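Local coordinates for protein aeromonas extracellular serine protease (Aeromonas sobria, PDB 3WQB) that cleaves peptide bonds that follow two basic residues, one of them lysine, as a secreted calcium-binding serine protease of the furin subfamily, at residues A210-N218 / T335-M346; S259-Y270 / I277-Y286. The protein carries 1 engineered substitution. All coordinates share one frame; numbering follows the deposited sequence.

Contact 1 (A210-N218 / T335-M346); sequences AAYIKAAGN and TASATPSTSGAM. Engineered in segment 335-346: Ala336 (natural residue Ser).
Asn218 and Thr335 hold the polar end of this contact. Asn218 OD1 takes two bonds from Thr335. The backbone N of Thr335 lies in the carbonyl plane on a lone pair, 2.9 Å from Asn218 OD1, and the bond is nearly straight at 174°. Thr335 OG1 gives its proton to the same oxygen from above that plane, 44° out of it. Thr335 OG1 in turn accepts from Gly217 N at 3.1 Å, a more bent bond. Its chi1 of 55° sets the hydroxyl between the backbone N and the carbonyl carbon, where it can serve both partners. The amide nitrogen of Asn218 bonds to the backbone of another protein chain.

Further along the helix, Thr339 OG1 spends its proton on Thr335 O at 2.8 Å. That carbonyl also receives Thr339 N, from the opposite face of its plane. Thr339 OG1 sits 3.1 Å from Ala215 N, but the angle is too poor for a bond. Thr342 OG1 likewise donates to Ala338 O. With its hydroxyl turned back to the helix, Thr342 meets Ile213 CG2 through CB at 3.7 Å. Ser343 OG lies against Ile213 CG1, while its hydrogen bond goes to Asn175. Met346 CG lies 3.9 Å from Ala211 CB; the chain then bends at chi2 and chi3, and its CE comes near both Ala211 CB and Ile213 CD1.

Strand and helix run nearly antiparallel. This is the helix that carries the predicted charge-relay serine of the subtilisin fold, here engineered to Ala336 and lying beside His115. Of the three threonines, only Thr335 bonds across the contact through its hydroxyl. Its three bonds with Gly217 and Asn218 are consistent with holding the helix start in place, next to the active-site position.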
ATOM      1  N   ALA A 210     -17.239   1.486  -0.261  1.00 10.98           N
ATOM      2  CA  ALA A 210     -16.152   0.640  -0.754  1.00 10.50           C
ATOM      3  C   ALA A 210     -14.889   0.765   0.083  1.00 10.37           C
ATOM      4  O   ALA A 210     -14.475   1.864   0.448  1.00 10.81           O
ATOM      5  CB  ALA A 210     -15.859   0.971  -2.199  1.00 10.95           C
ATOM      6  N   ALA A 211     -14.303  -0.383   0.378  1.00 10.24           N
ATOM      7  CA  ALA A 211     -13.033  -0.464   1.084  1.00  9.85           C
ATOM      8  C   ALA A 211     -11.863  -0.597   0.116  1.00  9.44           C
ATOM      9  O   ALA A 211     -11.780  -1.579  -0.633  1.00  9.98           O
ATOM     10  CB  ALA A 211     -13.052  -1.647   2.026  1.00 10.32           C
ATOM     11  N   TYR A 212     -11.002   0.415   0.100  1.00  9.11           N
ATOM     12  CA  TYR A 212      -9.733   0.353  -0.634  1.00  8.57           C
ATOM     13  C   TYR A 212      -8.693  -0.341   0.228  1.00  8.99           C
ATOM     14  O   TYR A 212      -8.493   0.056   1.375  1.00  9.17           O
ATOM     15  CB  TYR A 212      -9.269   1.769  -1.026  1.00  8.59           C
ATOM     16  CG  TYR A 212     -10.175   2.385  -2.056  1.00  8.89           C
ATOM     17  CD1 TYR A 212     -11.354   3.042  -1.678  1.00  9.16           C
ATOM     18  CD2 TYR A 212      -9.873   2.296  -3.414  1.00  9.93           C
ATOM     19  CE1 TYR A 212     -12.211   3.583  -2.632  1.00 10.61           C
ATOM     20  CE2 TYR A 212     -10.721   2.827  -4.376  1.00  9.60           C
ATOM     21  CZ  TYR A 212     -11.891   3.474  -3.977  1.00 10.34           C
ATOM     22  OH  TYR A 212     -12.730   4.020  -4.915  1.00 12.01           O
ATOM     23  N   ILE A 213      -8.070  -1.387  -0.320  1.00  8.64           N
ATOM     24  CA  ILE A 213      -7.044  -2.174   0.369  1.00  8.69           C
ATOM     25  C   ILE A 213      -5.744  -2.020  -0.401  1.00  8.41           C
ATOM     26  O   ILE A 213      -5.752  -2.046  -1.641  1.00  8.72           O
ATOM     27  CB  ILE A 213      -7.445  -3.672   0.445  1.00  8.64           C
ATOM     28  CG1 ILE A 213      -8.952  -3.838   0.754  1.00  9.80           C
ATOM     29  CG2 ILE A 213      -6.543  -4.424   1.414  1.00  9.93           C
ATOM     30  CD1 ILE A 213      -9.407  -3.320   2.116  1.00 11.09           C
ATOM     31  N   LYS A 214      -4.635  -1.855   0.317  1.00  8.31           N
ATOM     32  CA  LYS A 214      -3.411  -1.376  -0.291  1.00  8.66           C
ATOM     33  C   LYS A 214      -2.166  -2.068   0.268  1.00  8.39           C
ATOM     34  O   LYS A 214      -1.972  -2.125   1.484  1.00  8.24           O
ATOM     35  CB  LYS A 214      -3.320   0.138  -0.065  1.00  8.72           C
ATOM     36  CG  LYS A 214      -2.103   0.832  -0.670  1.00  9.53           C
ATOM     37  CD  LYS A 214      -2.078   0.722  -2.196  1.00 10.39           C
ATOM     38  CE  LYS A 214      -1.110   1.714  -2.801  1.00 10.50           C
ATOM     39  NZ  LYS A 214       0.310   1.400  -2.438  1.00 11.33           N
ATOM     40  N   ALA A 215      -1.323  -2.594  -0.624  1.00  8.01           N
ATOM     41  CA  ALA A 215      -0.069  -3.234  -0.222  1.00  8.10           C
ATOM     42  C   ALA A 215       0.900  -2.221   0.379  1.00  8.22           C
ATOM     43  O   ALA A 215       1.103  -1.140  -0.184  1.00  9.07           O
ATOM     44  CB  ALA A 215       0.563  -3.907  -1.418  1.00  8.48           C
ATOM     45  N   ALA A 216       1.509  -2.570   1.514  1.00  8.94           N
ATOM     46  CA  ALA A 216       2.499  -1.685   2.129  1.00  9.25           C
ATOM     47  C   ALA A 216       3.797  -1.559   1.346  1.00  9.08           C
ATOM     48  O   ALA A 216       4.513  -0.575   1.500  1.00 10.65           O
ATOM     49  CB  ALA A 216       2.811  -2.150   3.525  1.00  9.88           C
ATOM     50  N   GLY A 217       4.104  -2.563   0.524  1.00  8.93           N
ATOM     51  CA  GLY A 217       5.434  -2.687  -0.088  1.00  9.33           C
ATOM     52  C   GLY A 217       6.233  -3.840   0.490  1.00  9.34           C
ATOM     53  O   GLY A 217       5.939  -4.328   1.592  1.00  9.15           O
ATOM     54  N   ASN A 218       7.249  -4.254  -0.264  1.00  9.32           N
ATOM     55  CA  ASN A 218       8.133  -5.361   0.086  1.00  9.32           C
ATOM     56  C   ASN A 218       9.560  -4.876   0.249  1.00  9.58           C
ATOM     57  O   ASN A 218      10.496  -5.559  -0.178  1.00 10.65           O
ATOM     58  CB  ASN A 218       8.109  -6.424  -1.020  1.00  9.59           C
ATOM     59  CG  ASN A 218       6.733  -6.988  -1.258  1.00  9.87           C
ATOM     60  OD1 ASN A 218       5.870  -6.978  -0.373  1.00 10.32           O
ATOM     61  ND2 ASN A 218       6.528  -7.510  -2.449  1.00 13.93           N
ATOM     62  N   THR A 335       3.383  -8.347   0.092  1.00  9.54           N
ATOM     63  CA  THR A 335       2.256  -7.546   0.527  1.00  8.95           C
ATOM     64  C   THR A 335       1.162  -7.594  -0.542  1.00  9.33           C
ATOM     65  O   THR A 335      -0.003  -7.321  -0.241  1.00  9.67           O
ATOM     66  CB  THR A 335       2.653  -6.122   0.949  1.00  9.14           C
ATOM     67  OG1 THR A 335       3.377  -5.472  -0.106  1.00  9.74           O
ATOM     68  CG2 THR A 335       3.478  -6.153   2.224  1.00  9.85           C
ATOM     69  N   ALA A 336       1.516  -7.992  -1.769  1.00  9.30           N
ATOM     70  CA  ALA A 336       0.489  -8.253  -2.801  1.00  9.21           C
ATOM     71  C   ALA A 336      -0.386  -9.456  -2.507  1.00  8.94           C
ATOM     72  O   ALA A 336      -1.405  -9.630  -3.175  1.00  9.14           O
ATOM     73  CB  ALA A 336       1.084  -8.443  -4.157  1.00 10.01           C
ATOM     74  N   SER A 337       0.025 -10.298  -1.558  1.00  8.88           N
ATOM     75  CA  SER A 337      -0.800 -11.400  -1.052  1.00  9.13           C
ATOM     76  C   SER A 337      -1.518 -11.029   0.242  1.00  9.33           C
ATOM     77  O   SER A 337      -2.630 -11.477   0.486  1.00  9.19           O
ATOM     78  CB  SER A 337       0.065 -12.642  -0.843  1.00  9.57           C
ATOM     79  OG  SER A 337       0.421 -13.206  -2.094  1.00  9.94           O
ATOM     80  N   ALA A 338      -0.878 -10.206   1.071  1.00  8.83           N
ATOM     81  CA  ALA A 338      -1.533  -9.679   2.265  1.00  8.86           C
ATOM     82  C   ALA A 338      -2.762  -8.853   1.885  1.00  8.77           C
ATOM     83  O   ALA A 338      -3.782  -8.874   2.582  1.00  9.37           O
ATOM     84  CB  ALA A 338      -0.567  -8.855   3.072  1.00  9.16           C
ATOM     85  N   THR A 339      -2.654  -8.151   0.759  1.00  8.19           N
ATOM     86  CA  THR A 339      -3.725  -7.291   0.280  1.00  8.63           C
ATOM     87  C   THR A 339      -4.994  -8.094  -0.053  1.00  8.67           C
ATOM     88  O   THR A 339      -6.047  -7.796   0.514  1.00  8.63           O
ATOM     89  CB  THR A 339      -3.212  -6.384  -0.873  1.00  8.86           C
ATOM     90  OG1 THR A 339      -2.154  -5.557  -0.370  1.00 10.02           O
ATOM     91  CG2 THR A 339      -4.312  -5.488  -1.396  1.00  9.78           C
ATOM     92  N   PRO A 340      -4.906  -9.132  -0.928  1.00  8.70           N
ATOM     93  CA  PRO A 340      -6.118  -9.931  -1.189  1.00  8.80           C
ATOM     94  C   PRO A 340      -6.565 -10.756   0.016  1.00  9.22           C
ATOM     95  O   PRO A 340      -7.741 -11.068   0.129  1.00  9.48           O
ATOM     96  CB  PRO A 340      -5.708 -10.839  -2.363  1.00  8.76           C
ATOM     97  CG  PRO A 340      -4.208 -10.879  -2.315  1.00  8.67           C
ATOM     98  CD  PRO A 340      -3.833  -9.475  -1.878  1.00  8.71           C
ATOM     99  N   SER A 341      -5.639 -11.107   0.903  1.00  8.77           N
ATOM    100  CA  SER A 341      -6.043 -11.735   2.166  1.00  9.04           C
ATOM    101  C   SER A 341      -6.996 -10.832   2.948  1.00  9.48           C
ATOM    102  O   SER A 341      -7.989 -11.295   3.498  1.00  9.63           O
ATOM    103  CB  SER A 341      -4.821 -12.115   2.996  1.00  9.39           C
ATOM    104  OG  SER A 341      -4.074 -13.128   2.344  1.00 10.07           O
ATOM    105  N   THR A 342      -6.687  -9.542   2.959  1.00  9.60           N
ATOM    106  CA  THR A 342      -7.514  -8.540   3.612  1.00  9.69           C
ATOM    107  C   THR A 342      -8.788  -8.247   2.814  1.00  9.69           C
ATOM    108  O   THR A 342      -9.859  -8.117   3.403  1.00  9.85           O
ATOM    109  CB  THR A 342      -6.689  -7.262   3.860  1.00  9.65           C
ATOM    110  OG1 THR A 342      -5.519  -7.612   4.613  1.00  9.68           O
ATOM    111  CG2 THR A 342      -7.484  -6.215   4.619  1.00 10.69           C
ATOM    112  N   SER A 343      -8.676  -8.168   1.484  1.00  8.96           N
ATOM    113  CA  SER A 343      -9.849  -7.994   0.612  1.00  9.17           C
ATOM    114  C   SER A 343     -10.855  -9.114   0.838  1.00  9.22           C
ATOM    115  O   SER A 343     -12.053  -8.868   0.949  1.00  9.60           O
ATOM    116  CB  SER A 343      -9.426  -7.945  -0.862  1.00  8.92           C
ATOM    117  OG  SER A 343      -8.673  -6.769  -1.113  1.00  9.13           O
ATOM    118  N   GLY A 344     -10.365 -10.348   0.897  1.00  9.90           N
ATOM    119  CA  GLY A 344     -11.205 -11.503   1.178  1.00  9.96           C
ATOM    120  C   GLY A 344     -11.846 -11.429   2.553  1.00  9.88           C
ATOM    121  O   GLY A 344     -13.049 -11.663   2.691  1.00 10.39           O
ATOM    122  N   ALA A 345     -11.064 -11.059   3.569  1.00 10.34           N
ATOM    123  CA  ALA A 345     -11.584 -10.910   4.933  1.00 10.62           C
ATOM    124  C   ALA A 345     -12.695  -9.857   4.974  1.00 10.52           C
ATOM    125  O   ALA A 345     -13.751 -10.063   5.582  1.00 10.90           O
ATOM    126  CB  ALA A 345     -10.462 -10.538   5.895  1.00 11.30           C
ATOM    127  N   MET A 346     -12.437  -8.726   4.323  1.00 10.54           N
ATOM    128  CA  MET A 346     -13.413  -7.663   4.193  1.00 11.03           C
ATOM    129  C   MET A 346     -14.690  -8.168   3.517  1.00 10.92           C
ATOM    130  O   MET A 346     -15.798  -7.875   3.972  1.00 11.10           O
ATOM    131  CB  MET A 346     -12.806  -6.511   3.397  1.00 11.76           C
ATOM    132  CG  MET A 346     -13.614  -5.233   3.426  1.00 13.47           C
ATOM    133  SD  MET A 346     -13.676  -4.459   5.062  1.00 13.23           S
ATOM    134  CE  MET A 346     -12.046  -3.753   5.272  1.00 13.77           C
TER

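Contact 2 (S259-Y270 / I277-Y286)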
ATOM      1  N   SER A 259       0.549  -4.932   5.988  1.00  8.92           N
ATOM      2  CA  SER A 259       1.830  -5.624   5.964  1.00  8.99           C
ATOM      3  C   SER A 259       1.619  -7.140   5.840  1.00  8.57           C
ATOM      4  O   SER A 259       0.512  -7.650   6.039  1.00  9.50           O
ATOM      5  CB  SER A 259       2.612  -5.304   7.226  1.00  9.46           C
ATOM      6  OG  SER A 259       1.942  -5.777   8.382  1.00 10.27           O
ATOM      7  N   ALA A 260       2.696  -7.854   5.511  1.00  8.73           N
ATOM      8  CA  ALA A 260       2.619  -9.284   5.270  1.00  9.46           C
ATOM      9  C   ALA A 260       3.205 -10.077   6.429  1.00  9.47           C
ATOM     10  O   ALA A 260       4.272  -9.737   6.977  1.00  9.67           O
ATOM     11  CB  ALA A 260       3.361  -9.642   3.996  1.00  9.93           C
ATOM     12  N   LEU A 261       2.508 -11.164   6.757  1.00  9.99           N
ATOM     13  CA  LEU A 261       2.901 -12.122   7.793  1.00 11.01           C
ATOM     14  C   LEU A 261       3.242 -13.464   7.149  1.00 10.68           C
ATOM     15  O   LEU A 261       2.603 -13.872   6.177  1.00 10.24           O
ATOM     16  CB  LEU A 261       1.722 -12.326   8.763  1.00 12.14           C
ATOM     17  CG  LEU A 261       1.996 -13.201   9.989  1.00 14.18           C
ATOM     18  CD1 LEU A 261       2.027 -12.336  11.242  1.00 17.74           C
ATOM     19  CD2 LEU A 261       0.960 -14.316  10.111  1.00 17.96           C
ATOM     20  N   ASN A 262       4.251 -14.147   7.691  1.00 10.34           N
ATOM     21  CA  ASN A 262       4.589 -15.488   7.197  1.00 10.61           C
ATOM     22  C   ASN A 262       3.952 -16.609   8.016  1.00 10.56           C
ATOM     23  O   ASN A 262       3.261 -16.360   9.014  1.00 10.61           O
ATOM     24  CB  ASN A 262       6.100 -15.677   7.024  1.00 10.97           C
ATOM     25  CG  ASN A 262       6.856 -15.705   8.334  1.00 10.75           C
ATOM     26  OD1 ASN A 262       6.322 -16.090   9.376  1.00 12.24           O
ATOM     27  ND2 ASN A 262       8.133 -15.345   8.275  1.00 12.54           N
ATOM     28  N   ALA A 263       4.159 -17.845   7.572  1.00 10.98           N
ATOM     29  CA  ALA A 263       3.541 -19.002   8.216  1.00 11.06           C
ATOM     30  C   ALA A 263       4.043 -19.294   9.632  1.00 12.18           C
ATOM     31  O   ALA A 263       3.425 -20.088  10.347  1.00 12.29           O
ATOM     32  CB  ALA A 263       3.645 -20.238   7.326  1.00 11.44           C
ATOM     33  N   ASP A 264       5.168 -18.675  10.010  1.00 12.55           N
ATOM     34  CA  ASP A 264       5.704 -18.772  11.370  1.00 13.40           C
ATOM     35  C   ASP A 264       5.089 -17.743  12.316  1.00 13.26           C
ATOM     36  O   ASP A 264       5.407 -17.727  13.505  1.00 14.13           O
ATOM     37  CB  ASP A 264       7.217 -18.583  11.358  1.00 13.95           C
ATOM     38  CG  ASP A 264       7.924 -19.630  10.540  1.00 16.22           C
ATOM     39  OD1 ASP A 264       7.599 -20.823  10.702  1.00 18.61           O
ATOM     40  OD2 ASP A 264       8.812 -19.262   9.738  1.00 19.54           O
ATOM     41  N   GLY A 265       4.213 -16.888  11.793  1.00 12.78           N
ATOM     42  CA  GLY A 265       3.550 -15.886  12.623  1.00 12.43           C
ATOM     43  C   GLY A 265       4.329 -14.624  12.911  1.00 11.75           C
ATOM     44  O   GLY A 265       4.025 -13.917  13.869  1.00 12.20           O
ATOM     45  N   VAL A 266       5.342 -14.344  12.100  1.00 11.07           N
ATOM     46  CA  VAL A 266       6.071 -13.087  12.215  1.00 11.26           C
ATOM     47  C   VAL A 266       6.060 -12.369  10.871  1.00 10.83           C
ATOM     48  O   VAL A 266       5.698 -12.951   9.842  1.00 10.79           O
ATOM     49  CB  VAL A 266       7.508 -13.293  12.745  1.00 11.45           C
ATOM     50  CG1 VAL A 266       7.477 -13.981  14.107  1.00 12.22           C
ATOM     51  CG2 VAL A 266       8.370 -14.061  11.734  1.00 12.64           C
ATOM     52  N   ARG A 267       6.464 -11.107  10.889  1.00 10.59           N
ATOM     53  CA  ARG A 267       6.547 -10.302   9.677  1.00 10.08           C
ATOM     54  C   ARG A 267       7.305 -11.051   8.587  1.00  9.68           C
ATOM     55  O   ARG A 267       8.410 -11.553   8.825  1.00 10.33           O
ATOM     56  CB  ARG A 267       7.282  -9.005   9.975  1.00 10.21           C
ATOM     57  CG  ARG A 267       7.202  -7.995   8.850  1.00 10.68           C
ATOM     58  CD  ARG A 267       8.402  -7.052   8.863  1.00 11.39           C
ATOM     59  NE  ARG A 267       9.627  -7.681   8.354  1.00 12.23           N
ATOM     60  CZ  ARG A 267      10.804  -7.694   8.974  1.00 11.37           C
ATOM     61  NH1 ARG A 267      11.847  -8.281   8.388  1.00 11.93           N
ATOM     62  NH2 ARG A 267      10.950  -7.141  10.173  1.00 12.96           N
ATOM     63  N   SER A 268       6.732 -11.116   7.390  1.00 10.05           N
ATOM     64  CA  SER A 268       7.456 -11.677   6.262  1.00 10.40           C
ATOM     65  C   SER A 268       8.738 -10.877   6.101  1.00 10.11           C
ATOM     66  O   SER A 268       8.737  -9.656   6.280  1.00 10.13           O
ATOM     67  CB  SER A 268       6.616 -11.593   4.996  1.00 10.57           C
ATOM     68  OG  SER A 268       5.431 -12.342   5.139  1.00 11.37           O
ATOM     69  N   SER A 269       9.828 -11.573   5.792  1.00 10.21           N
ATOM     70  CA  SER A 269      11.156 -10.981   5.711  1.00 10.70           C
ATOM     71  C   SER A 269      11.170  -9.626   4.997  1.00 10.50           C
ATOM     72  O   SER A 269      11.769  -8.672   5.487  1.00 11.12           O
ATOM     73  CB  SER A 269      12.105 -11.965   5.011  1.00 11.39           C
ATOM     74  OG  SER A 269      11.628 -12.311   3.718  1.00 12.67           O
ATOM     75  N   TYR A 270      10.482  -9.563   3.857  1.00 10.48           N
ATOM     76  CA  TYR A 270      10.524  -8.424   2.946  1.00 10.12           C
ATOM     77  C   TYR A 270       9.540  -7.290   3.286  1.00  9.93           C
ATOM     78  O   TYR A 270       9.628  -6.214   2.696  1.00  9.60           O
ATOM     79  CB  TYR A 270      10.222  -8.914   1.517  1.00 10.24           C
ATOM     80  CG  TYR A 270       8.972  -9.758   1.485  1.00 10.50           C
ATOM     81  CD1 TYR A 270       7.716  -9.166   1.597  1.00 11.19           C
ATOM     82  CD2 TYR A 270       9.042 -11.154   1.431  1.00 11.25           C
ATOM     83  CE1 TYR A 270       6.558  -9.932   1.621  1.00 11.28           C
ATOM     84  CE2 TYR A 270       7.891 -11.933   1.440  1.00 11.25           C
ATOM     85  CZ  TYR A 270       6.651 -11.314   1.545  1.00 11.48           C
ATOM     86  OH  TYR A 270       5.488 -12.052   1.566  1.00 11.67           O
ATOM     87  N   ILE A 277       0.502   1.354   8.738  1.00  8.85           N
ATOM     88  CA  ILE A 277      -0.022  -0.016   8.631  1.00  8.62           C
ATOM     89  C   ILE A 277      -1.286  -0.098   9.483  1.00  8.55           C
ATOM     90  O   ILE A 277      -1.303   0.373  10.622  1.00  9.28           O
ATOM     91  CB  ILE A 277       1.015  -1.063   9.103  1.00  8.50           C
ATOM     92  CG1 ILE A 277       2.298  -0.981   8.264  1.00  8.77           C
ATOM     93  CG2 ILE A 277       0.433  -2.482   9.072  1.00  9.49           C
ATOM     94  CD1 ILE A 277       2.110  -1.179   6.749  1.00  9.16           C
ATOM     95  N   PHE A 278      -2.346  -0.678   8.927  1.00  8.55           N
ATOM     96  CA  PHE A 278      -3.579  -0.876   9.676  1.00  8.67           C
ATOM     97  C   PHE A 278      -3.675  -2.296  10.231  1.00  8.09           C
ATOM     98  O   PHE A 278      -4.047  -2.491  11.395  1.00  8.89           O
ATOM     99  CB  PHE A 278      -4.803  -0.542   8.813  1.00  8.69           C
ATOM    100  CG  PHE A 278      -6.072  -0.380   9.604  1.00  8.98           C
ATOM    101  CD1 PHE A 278      -6.342   0.823  10.239  1.00 10.63           C
ATOM    102  CD2 PHE A 278      -6.977  -1.432   9.741  1.00 10.40           C
ATOM    103  CE1 PHE A 278      -7.503   0.985  10.992  1.00 11.52           C
ATOM    104  CE2 PHE A 278      -8.150  -1.273  10.493  1.00 11.06           C
ATOM    105  CZ  PHE A 278      -8.395  -0.067  11.125  1.00 12.42           C
ATOM    106  N   LEU A 279      -3.321  -3.283   9.407  1.00  9.13           N
ATOM    107  CA  LEU A 279      -3.397  -4.694   9.775  1.00  9.93           C
ATOM    108  C   LEU A 279      -2.254  -5.469   9.131  1.00  9.52           C
ATOM    109  O   LEU A 279      -1.693  -5.054   8.098  1.00  9.54           O
ATOM    110  CB  LEU A 279      -4.728  -5.307   9.307  1.00 11.23           C
ATOM    111  CG  LEU A 279      -6.023  -4.844   9.960  1.00 12.45           C
ATOM    112  CD1 LEU A 279      -7.180  -5.192   9.068  1.00 12.65           C
ATOM    113  CD2 LEU A 279      -6.173  -5.461  11.347  1.00 14.35           C
ATOM    114  N   SER A 280      -1.949  -6.610   9.741  1.00  9.78           N
ATOM    115  CA  SER A 280      -1.117  -7.647   9.153  1.00  9.91           C
ATOM    116  C   SER A 280      -2.015  -8.726   8.553  1.00  9.28           C
ATOM    117  O   SER A 280      -3.030  -9.111   9.145  1.00  9.55           O
ATOM    118  CB  SER A 280      -0.250  -8.268  10.251  1.00 10.46           C
ATOM    119  OG  SER A 280       0.554  -9.343   9.775  1.00 13.40           O
ATOM    120  N   ALA A 281      -1.652  -9.216   7.374  1.00  9.23           N
ATOM    121  CA  ALA A 281      -2.343 -10.353   6.799  1.00  9.03           C
ATOM    122  C   ALA A 281      -1.346 -11.278   6.132  1.00  9.61           C
ATOM    123  O   ALA A 281      -0.183 -10.933   5.969  1.00  9.69           O
ATOM    124  CB  ALA A 281      -3.456  -9.884   5.839  1.00  9.09           C
ATOM    125  N   THR A 282      -1.824 -12.454   5.751  1.00  9.57           N
ATOM    126  CA  THR A 282      -0.985 -13.539   5.252  1.00  9.83           C
ATOM    127  C   THR A 282      -0.348 -13.249   3.892  1.00  9.84           C
ATOM    128  O   THR A 282      -1.037 -12.952   2.925  1.00 10.13           O
ATOM    129  CB  THR A 282      -1.804 -14.827   5.168  1.00  9.68           C
ATOM    130  OG1 THR A 282      -3.068 -14.530   4.565  1.00  9.37           O
ATOM    131  CG2 THR A 282      -2.081 -15.351   6.552  1.00 10.18           C
ATOM    132  N   GLY A 283       0.976 -13.343   3.842  1.00 10.20           N
ATOM    133  CA  GLY A 283       1.720 -13.208   2.590  1.00 10.59           C
ATOM    134  C   GLY A 283       2.819 -14.245   2.393  1.00 10.90           C
ATOM    135  O   GLY A 283       3.232 -14.477   1.268  1.00 11.60           O
ATOM    136  N   GLY A 284       3.298 -14.864   3.474  1.00 10.53           N
ATOM    137  CA  GLY A 284       4.298 -15.918   3.368  1.00 10.87           C
ATOM    138  C   GLY A 284       5.679 -15.428   2.992  1.00 10.82           C
ATOM    139  O   GLY A 284       5.997 -14.238   3.124  1.00 11.06           O
ATOM    140  N   GLU A 285       6.502 -16.373   2.539  1.00 10.83           N
ATOM    141  CA  GLU A 285       7.868 -16.097   2.143  1.00 11.27           C
ATOM    142  C   GLU A 285       7.968 -16.320   0.641  1.00 11.56           C
ATOM    143  O   GLU A 285       7.480 -15.474  -0.098  1.00 12.49           O
ATOM    144  CB  GLU A 285       8.859 -16.903   2.973  1.00 11.11           C
ATOM    145  CG  GLU A 285       8.921 -16.444   4.436  1.00 11.30           C
ATOM    146  CD  GLU A 285       9.542 -15.055   4.622  1.00 12.74           C
ATOM    147  OE1 GLU A 285      10.275 -14.593   3.725  1.00 13.02           O
ATOM    148  OE2 GLU A 285       9.299 -14.423   5.678  1.00 13.51           O
ATOM    149  N   TYR A 286       8.542 -17.440   0.182  1.00 11.34           N
ATOM    150  CA  TYR A 286       8.747 -17.647  -1.262  1.00 11.63           C
ATOM    151  C   TYR A 286       8.211 -18.960  -1.814  1.00 11.85           C
ATOM    152  O   TYR A 286       8.144 -19.126  -3.032  1.00 12.36           O
ATOM    153  CB  TYR A 286      10.230 -17.455  -1.623  1.00 11.52           C
ATOM    154  CG  TYR A 286      10.676 -16.035  -1.378  1.00 12.10           C
ATOM    155  CD1 TYR A 286      10.561 -15.063  -2.372  1.00 11.69           C
ATOM    156  CD2 TYR A 286      11.201 -15.655  -0.142  1.00 12.92           C
ATOM    157  CE1 TYR A 286      10.954 -13.741  -2.133  1.00 13.62           C
ATOM    158  CE2 TYR A 286      11.586 -14.344   0.108  1.00 13.76           C
ATOM    159  CZ  TYR A 286      11.469 -13.391  -0.895  1.00 14.24           C
ATOM    160  OH  TYR A 286      11.855 -12.094  -0.651  1.00 15.72           O
TER
HETATM  161  O   HOH W   1       2.955  -8.388   9.095  1.00 13.82           O
HETATM  162  O   HOH W   2      13.132 -11.594   1.613  1.00 17.89           O
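The Tyr270 ring turns an edge toward the face of Tyr286 in an offset edge-to-face pair. The centroids are 5.9 Å apart and the planes stand at 75°. Ser268 CB lies over one face of Tyr270, toward the rim, and Glu285 O is at its edge. A water in the plane of the Tyr286 ring joins Tyr286 OH to Ser269 OG. Tyr270 OH has its main hydrogen bond with Gly334 N, and a weak one to Gly284 O. Ser268 OG also donates to Gly284 O, at 2.8 Å.

The Glu285 carboxylate is gripped by three bonds. Asn262 ND2 meets the anti lone pair of Glu285 OE2 in a straight bond of 3.0 Å, although amide and carboxylate planes are 58° apart. Ser269 N uses the syn lone pair of Glu285 OE2, and Ser269 OG the syn lone pair of Glu285 OE1 at 2.7 Å. The chain of Glu285 bends at chi2 (-69°), which brings the carboxylate back to these donors. Asn262 OD1 accepts from Asp264 N and forms an Asx turn. Both ends of the amide are thus held.

The backbones pair as parallel strands, Ser259 with Ser280 through Leu261 with Thr282. Ala281 N donates to Ser259 O at 3.0 Å, and Leu261 N to Ala281 O. Where the ladder ends, Leu261 O accepts both Gly283 N and Gly284 N, at 2.9 and 3.0 Å. A second water links Ser259 OG, Ser280 OG and, weakly, Ala260 O.

Strand 277-282 is the outermost on this side of the six-stranded parallel sheet of the subtilisin domain. Helix 335-352 packs on the face that carries Ala260 and Ala281. Phe278 and Leu279 reach helix 358-368, and the OG of Ser259 bonds to Thr411 O.

Strands 73-77, 140-144 and 173-179 of the parallel sheet come first; strand 211-215 follows. The chain later adds strand 255-261, the next neighbour in the same sheet, and then strand 277-282 at the sheet's edge. Contact 2 closes a short loop there, with six residues between its segments. The chain goes on to helix 335-352, which returns to strand 211-215 and closes the much longer loop of contact 1. Contact 2 is nested inside that loop. The two contacts touch: Ser341 OG and Thr282 OG1 probably share a hydrogen bond, and Ala338 and Thr342 pack on Ala281. One helix thus packs across strands 173-179, 211-215, 255-261 and 277-282.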